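Long-range contacts in regulator of chromosome condensation (PDB 3OF7), which promotes exchange of GDP for GTP on the GTPases GSP1 and GSP2, binds chromatin and supports nuclear pore assembly and nuclear export of mRNA and ribosomes: residues D30-G35 / T427-H432; E52-R57 / E405-G410; G396-W401 / T422-T427. One frame throughout, in Å; residues are numbered along the deposited sequence.

From the N terminus, strand 30-34 comes first and takes part in contact 1, whose partner at 427-432 lies close to the end of the propeller; this closes the widest loop. The chain next reaches 52-57, and contact 2 closes against 405-410 inside that loop. Contact 3, a local pairing of 396-401 with 422-427, is also nested within contact 1, but it crosses contact 2 because their segments alternate. Contacts 1 and 2 join the first and last RCC1 repeats, whereas contact 3 builds the outer edge of the blade before the closing one. S400 OG bonds to V409 O between contacts 3 and 2, and N426 ND2 to P56 O.

Contact 1. Residues D30-G35 / T427-H432; sequences DIFCWG and TATQDH
D30 and F32 meet A428, T429 and H432 where the beta-propeller closes its ring: strand 30-34 shares a sheet with strands 432-439 and 443-450 from the far end of the chain, and residues 427-432 form the loop that enters this blade. D30 comes first. Its OD2 accepts a hydrogen bond from H432 NE2 at 2.7 Å, nearly straight at 169°, through the anti lone pair. The oxygen lies in the plane of the imidazole, although the carboxylate plane is turned well away from it. The second oxygen, OD1, forms a salt bridge with R64, so the carboxylate is gripped at both ends and is probably charged. Two residues on, the F32 ring is approached in three ways. Its edge points at the face of H432 in a T-shaped pair, with centroids 5.0 Å apart and planes at 88°; F32 CZ comes within 3.6 Å of H432 NE2, the same nitrogen that D30 holds. The imidazole is thus fixed through its edge by the aspartate and covered on one face by the phenyl rim. A428 comes in obliquely, its O 3.6 Å from F32 CE1 and its CB 4.0 Å from the same carbon. Over one face of F32 stands the methyl group of T429. H432 ends a type I turn that begins at T429, closed by H432 N bonding to T429 O at 3.0 Å. In T429, OG1 turns away to hydrogen-bond N426 OD1, while the methyl, anti to the carbonyl carbon, is directed at the phenyl: T429 CG2 sits 3.5 Å from the F32 ring centroid, only 8° off the normal.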
ATOM      1  N   ASP A  30       0.106 -12.842  14.277  1.00 15.75           N
ATOM      2  CA  ASP A  30       0.675 -13.860  13.399  1.00 15.51           C
ATOM      3  C   ASP A  30       0.813 -13.205  12.021  1.00 14.58           C
ATOM      4  O   ASP A  30      -0.144 -12.617  11.516  1.00 14.15           O
ATOM      5  CB  ASP A  30      -0.259 -15.070  13.292  1.00 15.59           C
ATOM      6  CG  ASP A  30      -0.265 -15.922  14.551  1.00 17.65           C
ATOM      7  OD1 ASP A  30       0.764 -15.968  15.268  1.00 17.61           O
ATOM      8  OD2 ASP A  30      -1.307 -16.550  14.809  1.00 19.14           O
ATOM      9  N   ILE A  31       1.996 -13.297  11.430  1.00 14.02           N
ATOM     10  CA  ILE A  31       2.253 -12.734  10.095  1.00 13.93           C
ATOM     11  C   ILE A  31       2.283 -13.848   9.042  1.00 14.03           C
ATOM     12  O   ILE A  31       2.954 -14.858   9.222  1.00 14.60           O
ATOM     13  CB  ILE A  31       3.592 -11.924  10.068  1.00 13.96           C
ATOM     14  CG1 ILE A  31       3.587 -10.803  11.122  1.00 13.51           C
ATOM     15  CG2 ILE A  31       3.911 -11.383   8.647  1.00 13.70           C
ATOM     16  CD1 ILE A  31       2.468  -9.769  10.973  1.00 13.57           C
ATOM     17  N   PHE A  32       1.554 -13.648   7.946  1.00 13.79           N
ATOM     18  CA  PHE A  32       1.493 -14.605   6.851  1.00 13.68           C
ATOM     19  C   PHE A  32       1.976 -13.948   5.569  1.00 13.77           C
ATOM     20  O   PHE A  32       1.669 -12.787   5.322  1.00 13.37           O
ATOM     21  CB  PHE A  32       0.057 -15.079   6.635  1.00 13.35           C
ATOM     22  CG  PHE A  32      -0.552 -15.716   7.846  1.00 14.85           C
ATOM     23  CD1 PHE A  32      -0.392 -17.081   8.083  1.00 15.26           C
ATOM     24  CD2 PHE A  32      -1.263 -14.950   8.760  1.00 13.09           C
ATOM     25  CE1 PHE A  32      -0.947 -17.676   9.219  1.00 15.39           C
ATOM     26  CE2 PHE A  32      -1.825 -15.538   9.891  1.00 15.16           C
ATOM     27  CZ  PHE A  32      -1.670 -16.897  10.119  1.00 15.80           C
ATOM     28  N   CYS A  33       2.694 -14.710   4.752  1.00 13.86           N
ATOM     29  CA  CYS A  33       3.233 -14.216   3.488  1.00 14.38           C
ATOM     30  C   CYS A  33       2.954 -15.224   2.385  1.00 14.76           C
ATOM     31  O   CYS A  33       2.957 -16.447   2.625  1.00 15.11           O
ATOM     32  CB  CYS A  33       4.749 -14.002   3.611  1.00 14.28           C
ATOM     33  SG  CYS A  33       5.255 -12.791   4.861  1.00 15.45           S
ATOM     34  N   TRP A  34       2.710 -14.723   1.178  1.00 14.93           N
ATOM     35  CA  TRP A  34       2.470 -15.605   0.031  1.00 15.19           C
ATOM     36  C   TRP A  34       2.659 -14.879  -1.298  1.00 15.75           C
ATOM     37  O   TRP A  34       2.719 -13.647  -1.331  1.00 15.73           O
ATOM     38  CB  TRP A  34       1.081 -16.246   0.122  1.00 14.91           C
ATOM     39  CG  TRP A  34      -0.088 -15.295  -0.059  1.00 14.18           C
ATOM     40  CD1 TRP A  34      -0.779 -15.058  -1.225  1.00 13.54           C
ATOM     41  CD2 TRP A  34      -0.711 -14.484   0.947  1.00 13.45           C
ATOM     42  NE1 TRP A  34      -1.790 -14.147  -1.000  1.00 13.81           N
ATOM     43  CE2 TRP A  34      -1.774 -13.783   0.321  1.00 13.29           C
ATOM     44  CE3 TRP A  34      -0.476 -14.276   2.318  1.00 13.02           C
ATOM     45  CZ2 TRP A  34      -2.599 -12.884   1.017  1.00 13.10           C
ATOM     46  CZ3 TRP A  34      -1.303 -13.389   3.011  1.00 12.46           C
ATOM     47  CH2 TRP A  34      -2.348 -12.699   2.357  1.00 12.56           C
ATOM     48  N   GLY A  35       2.754 -15.659  -2.380  1.00 16.42           N
ATOM     49  CA  GLY A  35       2.987 -15.137  -3.729  1.00 17.11           C
ATOM     50  C   GLY A  35       4.378 -15.524  -4.207  1.00 17.79           C
ATOM     51  O   GLY A  35       4.857 -16.623  -3.920  1.00 17.88           O
ATOM     52  N   THR A 427      -5.660 -23.910   5.612  1.00 20.22           N
ATOM     53  CA  THR A 427      -5.482 -24.348   7.002  1.00 20.10           C
ATOM     54  C   THR A 427      -4.870 -23.259   7.893  1.00 19.71           C
ATOM     55  O   THR A 427      -5.372 -22.987   8.977  1.00 19.75           O
ATOM     56  CB  THR A 427      -4.628 -25.642   7.087  1.00 20.50           C
ATOM     57  OG1 THR A 427      -5.146 -26.618   6.177  1.00 20.92           O
ATOM     58  CG2 THR A 427      -4.639 -26.220   8.505  1.00 20.75           C
ATOM     59  N   ALA A 428      -3.804 -22.625   7.414  1.00 19.09           N
ATOM     60  CA  ALA A 428      -3.047 -21.662   8.220  1.00 18.33           C
ATOM     61  C   ALA A 428      -3.874 -20.483   8.731  1.00 17.83           C
ATOM     62  O   ALA A 428      -3.622 -19.981   9.824  1.00 17.73           O
ATOM     63  CB  ALA A 428      -1.840 -21.160   7.444  1.00 18.08           C
ATOM     64  N   THR A 429      -4.867 -20.058   7.956  1.00 17.10           N
ATOM     65  CA  THR A 429      -5.596 -18.829   8.276  1.00 16.85           C
ATOM     66  C   THR A 429      -7.109 -18.985   8.413  1.00 16.80           C
ATOM     67  O   THR A 429      -7.791 -18.013   8.721  1.00 16.56           O
ATOM     68  CB  THR A 429      -5.315 -17.707   7.230  1.00 16.47           C
ATOM     69  OG1 THR A 429      -5.785 -18.119   5.941  1.00 16.69           O
ATOM     70  CG2 THR A 429      -3.835 -17.401   7.149  1.00 16.88           C
ATOM     71  N   GLN A 430      -7.638 -20.194   8.205  1.00 16.77           N
ATOM     72  CA  GLN A 430      -9.089 -20.381   8.182  1.00 17.08           C
ATOM     73  C   GLN A 430      -9.780 -20.021   9.501  1.00 17.37           C
ATOM     74  O   GLN A 430     -10.950 -19.659   9.495  1.00 17.60           O
ATOM     75  CB  GLN A 430      -9.468 -21.802   7.752  1.00 17.42           C
ATOM     76  CG  GLN A 430      -9.053 -22.894   8.733  1.00 17.65           C
ATOM     77  CD  GLN A 430      -9.362 -24.301   8.208  1.00 20.58           C
ATOM     78  OE1 GLN A 430     -10.087 -24.474   7.223  1.00 20.63           O
ATOM     79  NE2 GLN A 430      -8.799 -25.303   8.865  1.00 20.15           N
ATOM     80  N   ASP A 431      -9.057 -20.114  10.615  1.00 17.47           N
ATOM     81  CA  ASP A 431      -9.623 -19.767  11.913  1.00 18.09           C
ATOM     82  C   ASP A 431      -8.966 -18.519  12.516  1.00 18.19           C
ATOM     83  O   ASP A 431      -8.981 -18.302  13.740  1.00 18.46           O
ATOM     84  CB  ASP A 431      -9.563 -20.973  12.855  1.00 18.50           C
ATOM     85  CG  ASP A 431     -10.398 -22.135  12.351  1.00 18.51           C
ATOM     86  OD1 ASP A 431     -11.523 -21.899  11.867  1.00 19.38           O
ATOM     87  OD2 ASP A 431      -9.933 -23.291  12.435  1.00 22.04           O
ATOM     88  N   HIS A 432      -8.388 -17.697  11.641  1.00 17.78           N
ATOM     89  CA  HIS A 432      -7.789 -16.435  12.073  1.00 17.91           C
ATOM     90  C   HIS A 432      -8.706 -15.270  11.786  1.00 17.51           C
ATOM     91  O   HIS A 432      -9.448 -15.268  10.798  1.00 17.72           O
ATOM     92  CB  HIS A 432      -6.447 -16.185  11.380  1.00 18.03           C
ATOM     93  CG  HIS A 432      -5.277 -16.774  12.097  1.00 18.14           C
ATOM     94  ND1 HIS A 432      -5.028 -18.130  12.129  1.00 19.65           N
ATOM     95  CD2 HIS A 432      -4.275 -16.190  12.797  1.00 18.87           C
ATOM     96  CE1 HIS A 432      -3.929 -18.356  12.825  1.00 19.15           C
ATOM     97  NE2 HIS A 432      -3.448 -17.194  13.234  1.00 19.15           N
TER

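Contact 2. Residues E52-R57 / E405-G410; sequences EVKRPR and ETYAVG
R55 and G410 bring the two backbones to a CA-CA separation of 4.3 Å, at a corner of the chain at 54-55 that lies against a type I turn running from Y407 to G410. Residues 52-57, in the first RCC1 repeat and running into strand 56-58 of the closing blade, here meet the loop after strand 398-402 of the seventh repeat, where the beta-propeller closes. The turn is closed by G410 N bonding to Y407 O, and G410 CA lies 3.2 Å from K54 O, a CA-H...O contact with 136° at the hydrogen. The side chain of K54 then runs alongside that of Y407 in the same direction. K54 is extended beyond CG, so its methylenes follow the ring from root to hydroxyl. K54 CG stands over one face, 3.8 Å from the Y407 ring centroid and 21° off the normal, as a CH-pi contact, and K54 CE passes 3.7 Å from Y407 CZ. The opposite face is met by the carbonyl oxygen of E405, two residues earlier. At the end of the pair a water accepts from K54 NZ at 2.7 Å and makes a weak bond with Y407 OH. E52 reaches the same ring from its edge, with OE2 3.6 Å from Y407 CE2 and the carboxylate steeply inclined to the ring. From the corner itself, R55 bends at chi2 (-65°) and brings NH1 back to G410 O, a weak bond of 3.0 Å. The chemistry is therefore mostly aliphatic-on-aromatic packing, with polar ends joined by water or weak bonds; the carboxylate at the ring edge would face the slightly positive ring hydrogens, a modest electrostatic gain rather than a strong link between the repeats.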
ATOM      1  N   GLU A  52       8.349 -19.309  -3.809  1.00 26.52           N
ATOM      2  CA  GLU A  52       7.047 -19.356  -4.467  1.00 25.77           C
ATOM      3  C   GLU A  52       6.080 -20.104  -3.554  1.00 25.16           C
ATOM      4  O   GLU A  52       6.277 -21.288  -3.248  1.00 24.95           O
ATOM      5  CB  GLU A  52       7.153 -20.012  -5.847  1.00 26.13           C
ATOM      6  CG  GLU A  52       5.852 -20.070  -6.626  1.00 26.75           C
ATOM      7  CD  GLU A  52       5.996 -20.860  -7.914  0.80 28.10           C
ATOM      8  OE1 GLU A  52       5.917 -22.106  -7.869  1.00 28.80           O
ATOM      9  OE2 GLU A  52       6.191 -20.234  -8.973  1.00 27.72           O
ATOM     10  N   VAL A  53       5.053 -19.389  -3.100  1.00 23.70           N
ATOM     11  CA  VAL A  53       4.182 -19.860  -2.031  1.00 22.84           C
ATOM     12  C   VAL A  53       2.749 -19.483  -2.399  1.00 22.14           C
ATOM     13  O   VAL A  53       2.408 -18.310  -2.481  1.00 22.24           O
ATOM     14  CB  VAL A  53       4.626 -19.262  -0.663  1.00 22.67           C
ATOM     15  CG1 VAL A  53       3.606 -19.535   0.427  1.00 22.33           C
ATOM     16  CG2 VAL A  53       5.999 -19.818  -0.252  1.00 23.05           C
ATOM     17  N   LYS A  54       1.917 -20.492  -2.643  1.00 21.44           N
ATOM     18  CA  LYS A  54       0.635 -20.277  -3.312  1.00 20.67           C
ATOM     19  C   LYS A  54      -0.544 -20.062  -2.358  1.00 20.03           C
ATOM     20  O   LYS A  54      -1.664 -19.805  -2.805  1.00 19.29           O
ATOM     21  CB  LYS A  54       0.362 -21.432  -4.299  1.00 21.21           C
ATOM     22  CG  LYS A  54       1.458 -21.592  -5.352  1.00 22.45           C
ATOM     23  CD  LYS A  54       1.263 -22.819  -6.236  1.00 25.29           C
ATOM     24  CE  LYS A  54       2.461 -22.997  -7.171  1.00 27.21           C
ATOM     25  NZ  LYS A  54       2.281 -24.149  -8.134  1.00 28.96           N
ATOM     26  N   ARG A  55      -0.281 -20.169  -1.052  1.00 19.22           N
ATOM     27  CA  ARG A  55      -1.285 -19.936  -0.001  1.00 19.03           C
ATOM     28  C   ARG A  55      -0.611 -19.240   1.175  1.00 18.20           C
ATOM     29  O   ARG A  55       0.587 -19.431   1.375  1.00 18.18           O
ATOM     30  CB  ARG A  55      -1.859 -21.276   0.494  1.00 19.33           C
ATOM     31  CG  ARG A  55      -2.723 -22.039  -0.503  1.00 21.13           C
ATOM     32  CD  ARG A  55      -3.986 -21.281  -0.818  1.00 24.63           C
ATOM     33  NE  ARG A  55      -5.041 -22.149  -1.343  0.90 26.41           N
ATOM     34  CZ  ARG A  55      -6.326 -21.814  -1.367  0.80 27.34           C
ATOM     35  NH1 ARG A  55      -6.714 -20.625  -0.903  1.00 26.78           N
ATOM     36  NH2 ARG A  55      -7.223 -22.664  -1.854  1.00 28.10           N
ATOM     37  N   PRO A  56      -1.370 -18.445   1.968  1.00 17.68           N
ATOM     38  CA  PRO A  56      -0.783 -17.765   3.123  1.00 17.14           C
ATOM     39  C   PRO A  56       0.023 -18.710   4.007  1.00 17.26           C
ATOM     40  O   PRO A  56      -0.494 -19.734   4.459  1.00 17.46           O
ATOM     41  CB  PRO A  56      -2.010 -17.237   3.878  1.00 17.09           C
ATOM     42  CG  PRO A  56      -3.000 -16.969   2.796  1.00 17.27           C
ATOM     43  CD  PRO A  56      -2.790 -18.078   1.789  1.00 17.47           C
ATOM     44  N   ARG A  57       1.286 -18.362   4.226  1.00 16.97           N
ATOM     45  CA  ARG A  57       2.209 -19.185   4.986  1.00 16.74           C
ATOM     46  C   ARG A  57       2.614 -18.431   6.243  1.00 16.86           C
ATOM     47  O   ARG A  57       3.093 -17.293   6.164  1.00 16.27           O
ATOM     48  CB  ARG A  57       3.436 -19.503   4.126  1.00 16.88           C
ATOM     49  CG  ARG A  57       4.561 -20.258   4.847  1.00 18.01           C
ATOM     50  CD  ARG A  57       4.353 -21.774   4.800  1.00 20.05           C
ATOM     51  NE  ARG A  57       4.269 -22.274   3.425  1.00 21.53           N
ATOM     52  CZ  ARG A  57       5.316 -22.514   2.642  1.00 22.98           C
ATOM     53  NH1 ARG A  57       6.556 -22.313   3.082  1.00 24.24           N
ATOM     54  NH2 ARG A  57       5.124 -22.961   1.411  1.00 23.04           N
ATOM     55  N   GLU A 405      -0.885 -15.060 -12.032  1.00 19.18           N
ATOM     56  CA  GLU A 405       0.335 -15.763 -12.442  1.00 20.04           C
ATOM     57  C   GLU A 405       1.433 -15.854 -11.362  1.00 19.50           C
ATOM     58  O   GLU A 405       2.230 -16.788 -11.354  1.00 19.03           O
ATOM     59  CB  GLU A 405       0.870 -15.125 -13.724  1.00 20.67           C
ATOM     60  CG  GLU A 405       2.093 -15.762 -14.342  0.80 23.75           C
ATOM     61  CD  GLU A 405       2.458 -15.076 -15.643  0.70 26.63           C
ATOM     62  OE1 GLU A 405       1.631 -15.112 -16.576  0.80 28.52           O
ATOM     63  OE2 GLU A 405       3.552 -14.481 -15.724  0.70 28.76           O
ATOM     64  N   THR A 406       1.476 -14.895 -10.448  1.00 19.11           N
ATOM     65  CA  THR A 406       2.499 -14.934  -9.403  1.00 18.81           C
ATOM     66  C   THR A 406       1.964 -15.466  -8.069  1.00 18.19           C
ATOM     67  O   THR A 406       2.694 -15.493  -7.076  1.00 18.04           O
ATOM     68  CB  THR A 406       3.167 -13.562  -9.200  1.00 18.95           C
ATOM     69  OG1 THR A 406       2.158 -12.551  -9.148  1.00 20.41           O
ATOM     70  CG2 THR A 406       4.143 -13.266 -10.357  1.00 20.14           C
ATOM     71  N   TYR A 407       0.701 -15.897  -8.069  1.00 17.73           N
ATOM     72  CA  TYR A 407       0.027 -16.507  -6.899  1.00 17.90           C
ATOM     73  C   TYR A 407      -0.131 -15.532  -5.732  1.00 17.21           C
ATOM     74  O   TYR A 407      -0.320 -15.945  -4.587  1.00 17.12           O
ATOM     75  CB  TYR A 407       0.744 -17.791  -6.432  1.00 18.32           C
ATOM     76  CG  TYR A 407       1.080 -18.735  -7.565  1.00 20.67           C
ATOM     77  CD1 TYR A 407       0.098 -19.557  -8.123  1.00 22.68           C
ATOM     78  CD2 TYR A 407       2.371 -18.789  -8.094  1.00 22.02           C
ATOM     79  CE1 TYR A 407       0.394 -20.418  -9.175  1.00 24.16           C
ATOM     80  CE2 TYR A 407       2.678 -19.648  -9.153  1.00 24.49           C
ATOM     81  CZ  TYR A 407       1.686 -20.459  -9.680  1.00 25.17           C
ATOM     82  OH  TYR A 407       1.974 -21.315 -10.719  1.00 28.34           O
ATOM     83  N   ALA A 408      -0.061 -14.238  -6.036  1.00 17.00           N
ATOM     84  CA  ALA A 408      -0.175 -13.190  -5.023  1.00 16.66           C
ATOM     85  C   ALA A 408      -1.581 -13.134  -4.415  1.00 16.31           C
ATOM     86  O   ALA A 408      -1.780 -12.555  -3.344  1.00 16.52           O
ATOM     87  CB  ALA A 408       0.205 -11.841  -5.629  1.00 16.77           C
ATOM     88  N   VAL A 409      -2.552 -13.728  -5.106  1.00 15.79           N
ATOM     89  CA  VAL A 409      -3.916 -13.806  -4.595  1.00 15.76           C
ATOM     90  C   VAL A 409      -4.079 -14.907  -3.534  1.00 16.33           C
ATOM     91  O   VAL A 409      -5.053 -14.899  -2.780  1.00 16.01           O
ATOM     92  CB  VAL A 409      -4.981 -13.950  -5.727  1.00 15.82           C
ATOM     93  CG1 VAL A 409      -4.973 -12.719  -6.630  1.00 15.49           C
ATOM     94  CG2 VAL A 409      -4.757 -15.228  -6.548  1.00 14.72           C
ATOM     95  N   GLY A 410      -3.116 -15.831  -3.472  1.00 17.15           N
ATOM     96  CA  GLY A 410      -3.111 -16.916  -2.470  1.00 18.24           C
ATOM     97  C   GLY A 410      -4.298 -17.863  -2.593  1.00 19.47           C
ATOM     98  O   GLY A 410      -4.871 -18.309  -1.588  1.00 19.62           O
TER
HETATM   99  O   HOH W   1       0.224 -23.982  -9.863  1.00 37.68           O

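Contact 3. Residues G396-W401 / T422-T427; sequences GIAYSW and TRIKNT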
ATOM      1  N   GLY A 396     -13.346 -10.821   9.380  1.00 18.70           N
ATOM      2  CA  GLY A 396     -11.926 -11.182   9.480  1.00 18.00           C
ATOM      3  C   GLY A 396     -11.441 -12.235   8.500  1.00 17.35           C
ATOM      4  O   GLY A 396     -10.388 -12.845   8.700  1.00 17.59           O
ATOM      5  N   ILE A 397     -12.217 -12.458   7.447  1.00 16.71           N
ATOM      6  CA  ILE A 397     -11.841 -13.375   6.380  1.00 16.07           C
ATOM      7  C   ILE A 397     -11.348 -12.504   5.225  1.00 15.71           C
ATOM      8  O   ILE A 397     -12.001 -11.520   4.875  1.00 15.42           O
ATOM      9  CB  ILE A 397     -13.039 -14.271   5.955  1.00 16.21           C
ATOM     10  CG1 ILE A 397     -13.418 -15.220   7.113  1.00 16.65           C
ATOM     11  CG2 ILE A 397     -12.710 -15.077   4.687  1.00 15.87           C
ATOM     12  CD1 ILE A 397     -14.526 -16.216   6.789  1.00 18.82           C
ATOM     13  N   ALA A 398     -10.190 -12.857   4.674  1.00 15.68           N
ATOM     14  CA  ALA A 398      -9.595 -12.136   3.543  1.00 15.83           C
ATOM     15  C   ALA A 398     -10.095 -12.638   2.182  1.00 16.05           C
ATOM     16  O   ALA A 398     -10.371 -13.834   2.002  1.00 16.22           O
ATOM     17  CB  ALA A 398      -8.065 -12.196   3.618  1.00 15.70           C
ATOM     18  N   TYR A 399     -10.204 -11.705   1.233  1.00 15.87           N
ATOM     19  CA  TYR A 399     -10.706 -11.961  -0.119  1.00 16.04           C
ATOM     20  C   TYR A 399      -9.740 -11.338  -1.103  1.00 15.67           C
ATOM     21  O   TYR A 399      -9.310 -10.203  -0.911  1.00 15.73           O
ATOM     22  CB  TYR A 399     -12.094 -11.338  -0.320  1.00 16.00           C
ATOM     23  CG  TYR A 399     -13.192 -12.054   0.442  1.00 17.61           C
ATOM     24  CD1 TYR A 399     -13.262 -11.968   1.832  1.00 17.85           C
ATOM     25  CD2 TYR A 399     -14.156 -12.819  -0.227  1.00 18.48           C
ATOM     26  CE1 TYR A 399     -14.254 -12.626   2.546  1.00 18.95           C
ATOM     27  CE2 TYR A 399     -15.162 -13.485   0.482  1.00 19.55           C
ATOM     28  CZ  TYR A 399     -15.198 -13.382   1.868  1.00 19.92           C
ATOM     29  OH  TYR A 399     -16.174 -14.026   2.587  1.00 21.01           O
ATOM     30  N   SER A 400      -9.415 -12.065  -2.162  1.00 15.18           N
ATOM     31  CA  SER A 400      -8.433 -11.580  -3.124  1.00 14.65           C
ATOM     32  C   SER A 400      -8.924 -11.737  -4.555  1.00 14.50           C
ATOM     33  O   SER A 400      -9.842 -12.519  -4.837  1.00 14.06           O
ATOM     34  CB  SER A 400      -7.108 -12.330  -2.940  1.00 14.20           C
ATOM     35  OG  SER A 400      -7.293 -13.719  -3.157  1.00 16.06           O
ATOM     36  N   TRP A 401      -8.300 -10.982  -5.455  1.00 14.41           N
ATOM     37  CA  TRP A 401      -8.616 -11.048  -6.874  1.00 14.38           C
ATOM     38  C   TRP A 401      -7.547 -10.331  -7.689  1.00 14.62           C
ATOM     39  O   TRP A 401      -6.689  -9.629  -7.134  1.00 14.17           O
ATOM     40  CB  TRP A 401      -9.995 -10.445  -7.167  1.00 14.42           C
ATOM     41  CG  TRP A 401     -10.121  -8.941  -6.949  1.00 14.44           C
ATOM     42  CD1 TRP A 401     -10.106  -7.969  -7.914  1.00 14.39           C
ATOM     43  CD2 TRP A 401     -10.313  -8.259  -5.699  1.00 14.96           C
ATOM     44  NE1 TRP A 401     -10.282  -6.731  -7.347  1.00 13.75           N
ATOM     45  CE2 TRP A 401     -10.403  -6.877  -5.988  1.00 14.46           C
ATOM     46  CE3 TRP A 401     -10.407  -8.681  -4.362  1.00 14.73           C
ATOM     47  CZ2 TRP A 401     -10.592  -5.909  -4.991  1.00 14.55           C
ATOM     48  CZ3 TRP A 401     -10.592  -7.719  -3.366  1.00 14.96           C
ATOM     49  CH2 TRP A 401     -10.686  -6.346  -3.689  1.00 16.24           C
ATOM     50  N   THR A 422     -12.517 -13.165  -3.946  1.00 18.07           N
ATOM     51  CA  THR A 422     -12.684 -14.581  -3.666  1.00 18.46           C
ATOM     52  C   THR A 422     -12.052 -14.924  -2.323  1.00 18.17           C
ATOM     53  O   THR A 422     -10.887 -14.602  -2.050  1.00 17.00           O
ATOM     54  CB  THR A 422     -12.104 -15.431  -4.826  1.00 18.33           C
ATOM     55  OG1 THR A 422     -12.782 -15.086  -6.042  1.00 19.45           O
ATOM     56  CG2 THR A 422     -12.269 -16.918  -4.579  1.00 19.53           C
ATOM     57  N   ARG A 423     -12.844 -15.584  -1.487  1.00 18.25           N
ATOM     58  CA  ARG A 423     -12.420 -15.991  -0.150  1.00 18.43           C
ATOM     59  C   ARG A 423     -11.117 -16.783  -0.162  1.00 18.36           C
ATOM     60  O   ARG A 423     -10.968 -17.731  -0.931  1.00 18.21           O
ATOM     61  CB  ARG A 423     -13.539 -16.825   0.479  1.00 18.96           C
ATOM     62  CG  ARG A 423     -13.251 -17.400   1.841  1.00 20.97           C
ATOM     63  CD  ARG A 423     -14.477 -18.181   2.291  1.00 24.29           C
ATOM     64  NE  ARG A 423     -14.293 -18.819   3.585  1.00 27.83           N
ATOM     65  CZ  ARG A 423     -15.107 -19.746   4.080  1.00 28.98           C
ATOM     66  NH1 ARG A 423     -16.160 -20.148   3.376  1.00 29.38           N
ATOM     67  NH2 ARG A 423     -14.869 -20.268   5.274  1.00 29.32           N
ATOM     68  N   ILE A 424     -10.172 -16.377   0.683  1.00 17.91           N
ATOM     69  CA  ILE A 424      -8.969 -17.160   0.918  1.00 18.68           C
ATOM     70  C   ILE A 424      -9.275 -18.128   2.065  1.00 19.33           C
ATOM     71  O   ILE A 424      -9.509 -17.708   3.209  1.00 19.35           O
ATOM     72  CB  ILE A 424      -7.746 -16.286   1.262  1.00 18.18           C
ATOM     73  CG1 ILE A 424      -7.441 -15.310   0.106  1.00 18.42           C
ATOM     74  CG2 ILE A 424      -6.535 -17.171   1.557  1.00 18.43           C
ATOM     75  CD1 ILE A 424      -6.432 -14.207   0.446  1.00 17.99           C
ATOM     76  N   LYS A 425      -9.310 -19.412   1.727  1.00 20.09           N
ATOM     77  CA  LYS A 425      -9.504 -20.489   2.698  1.00 20.69           C
ATOM     78  C   LYS A 425      -8.312 -21.433   2.618  1.00 20.85           C
ATOM     79  O   LYS A 425      -8.080 -22.062   1.583  1.00 21.26           O
ATOM     80  CB  LYS A 425     -10.804 -21.242   2.395  1.00 21.22           C
ATOM     81  CG  LYS A 425     -11.228 -22.258   3.450  0.80 21.79           C
ATOM     82  CD  LYS A 425     -12.588 -22.853   3.086  0.80 23.88           C
ATOM     83  CE  LYS A 425     -13.067 -23.851   4.129  0.70 24.85           C
ATOM     84  NZ  LYS A 425     -14.433 -24.361   3.781  0.70 25.79           N
ATOM     85  N   ASN A 426      -7.531 -21.489   3.694  1.00 20.44           N
ATOM     86  CA  ASN A 426      -6.444 -22.461   3.831  1.00 20.42           C
ATOM     87  C   ASN A 426      -6.258 -22.762   5.304  1.00 20.26           C
ATOM     88  O   ASN A 426      -6.677 -21.965   6.150  1.00 20.26           O
ATOM     89  CB  ASN A 426      -5.133 -22.016   3.122  1.00 20.34           C
ATOM     90  CG  ASN A 426      -4.198 -21.175   4.008  1.00 19.97           C
ATOM     91  OD1 ASN A 426      -4.622 -20.251   4.700  1.00 20.79           O
ATOM     92  ND2 ASN A 426      -2.907 -21.473   3.936  1.00 18.56           N
ATOM     93  N   THR A 427      -5.660 -23.910   5.612  1.00 20.22           N
ATOM     94  CA  THR A 427      -5.482 -24.348   7.002  1.00 20.10           C
ATOM     95  C   THR A 427      -4.870 -23.259   7.893  1.00 19.71           C
ATOM     96  O   THR A 427      -5.372 -22.987   8.977  1.00 19.75           O
ATOM     97  CB  THR A 427      -4.628 -25.642   7.087  1.00 20.50           C
ATOM     98  OG1 THR A 427      -5.146 -26.618   6.177  1.00 20.92           O
ATOM     99  CG2 THR A 427      -4.639 -26.220   8.505  1.00 20.75           C
TER
HETATM  100  O   HOH W   2      -9.036 -15.456   5.110  1.00 18.34           O
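The outer edge of a four-stranded antiparallel propeller blade is formed where strand 398-402 pairs with strand 421-423. S400 and T422 make a hydrogen-bonded pair, S400 N to T422 O and T422 N to S400 O, both 2.9 Å; Y399 and R423 are the adjoining non-hydrogen-bonded pair, with CA atoms 4.4 Å apart. The ladder runs on past the strand end through I424 N to A398 O, almost straight at 175°, and then through a water that accepts from A398 N and donates to I424 O. On one face of the sheet, the Y399 ring lies against the opposite backbone: R423 CA stands over it, 4.0 Å from the centroid. A chi1 of 177° sets R423 CG anti to the backbone nitrogen and 3.7 Å from I397 CG2; the chain then runs on extended to NE, while K425 CD covers one face of the guanidinium. On the other side, I424 packs against A398 and S400, its CD1 4.1 Å from A398 CB and its CG1 3.6 Å from S400 OG. That hydroxyl is bonded to V409 O, in the loop joining the two strands, and T422 OG1 to V420 O. Helix 453-464 covers I397, Y399 and R423 through M463. An outermost antiparallel strand, followed by the loop leading to the first strand of the next blade (432-439), is the arrangement of a beta-propeller such as the RCC1 fold.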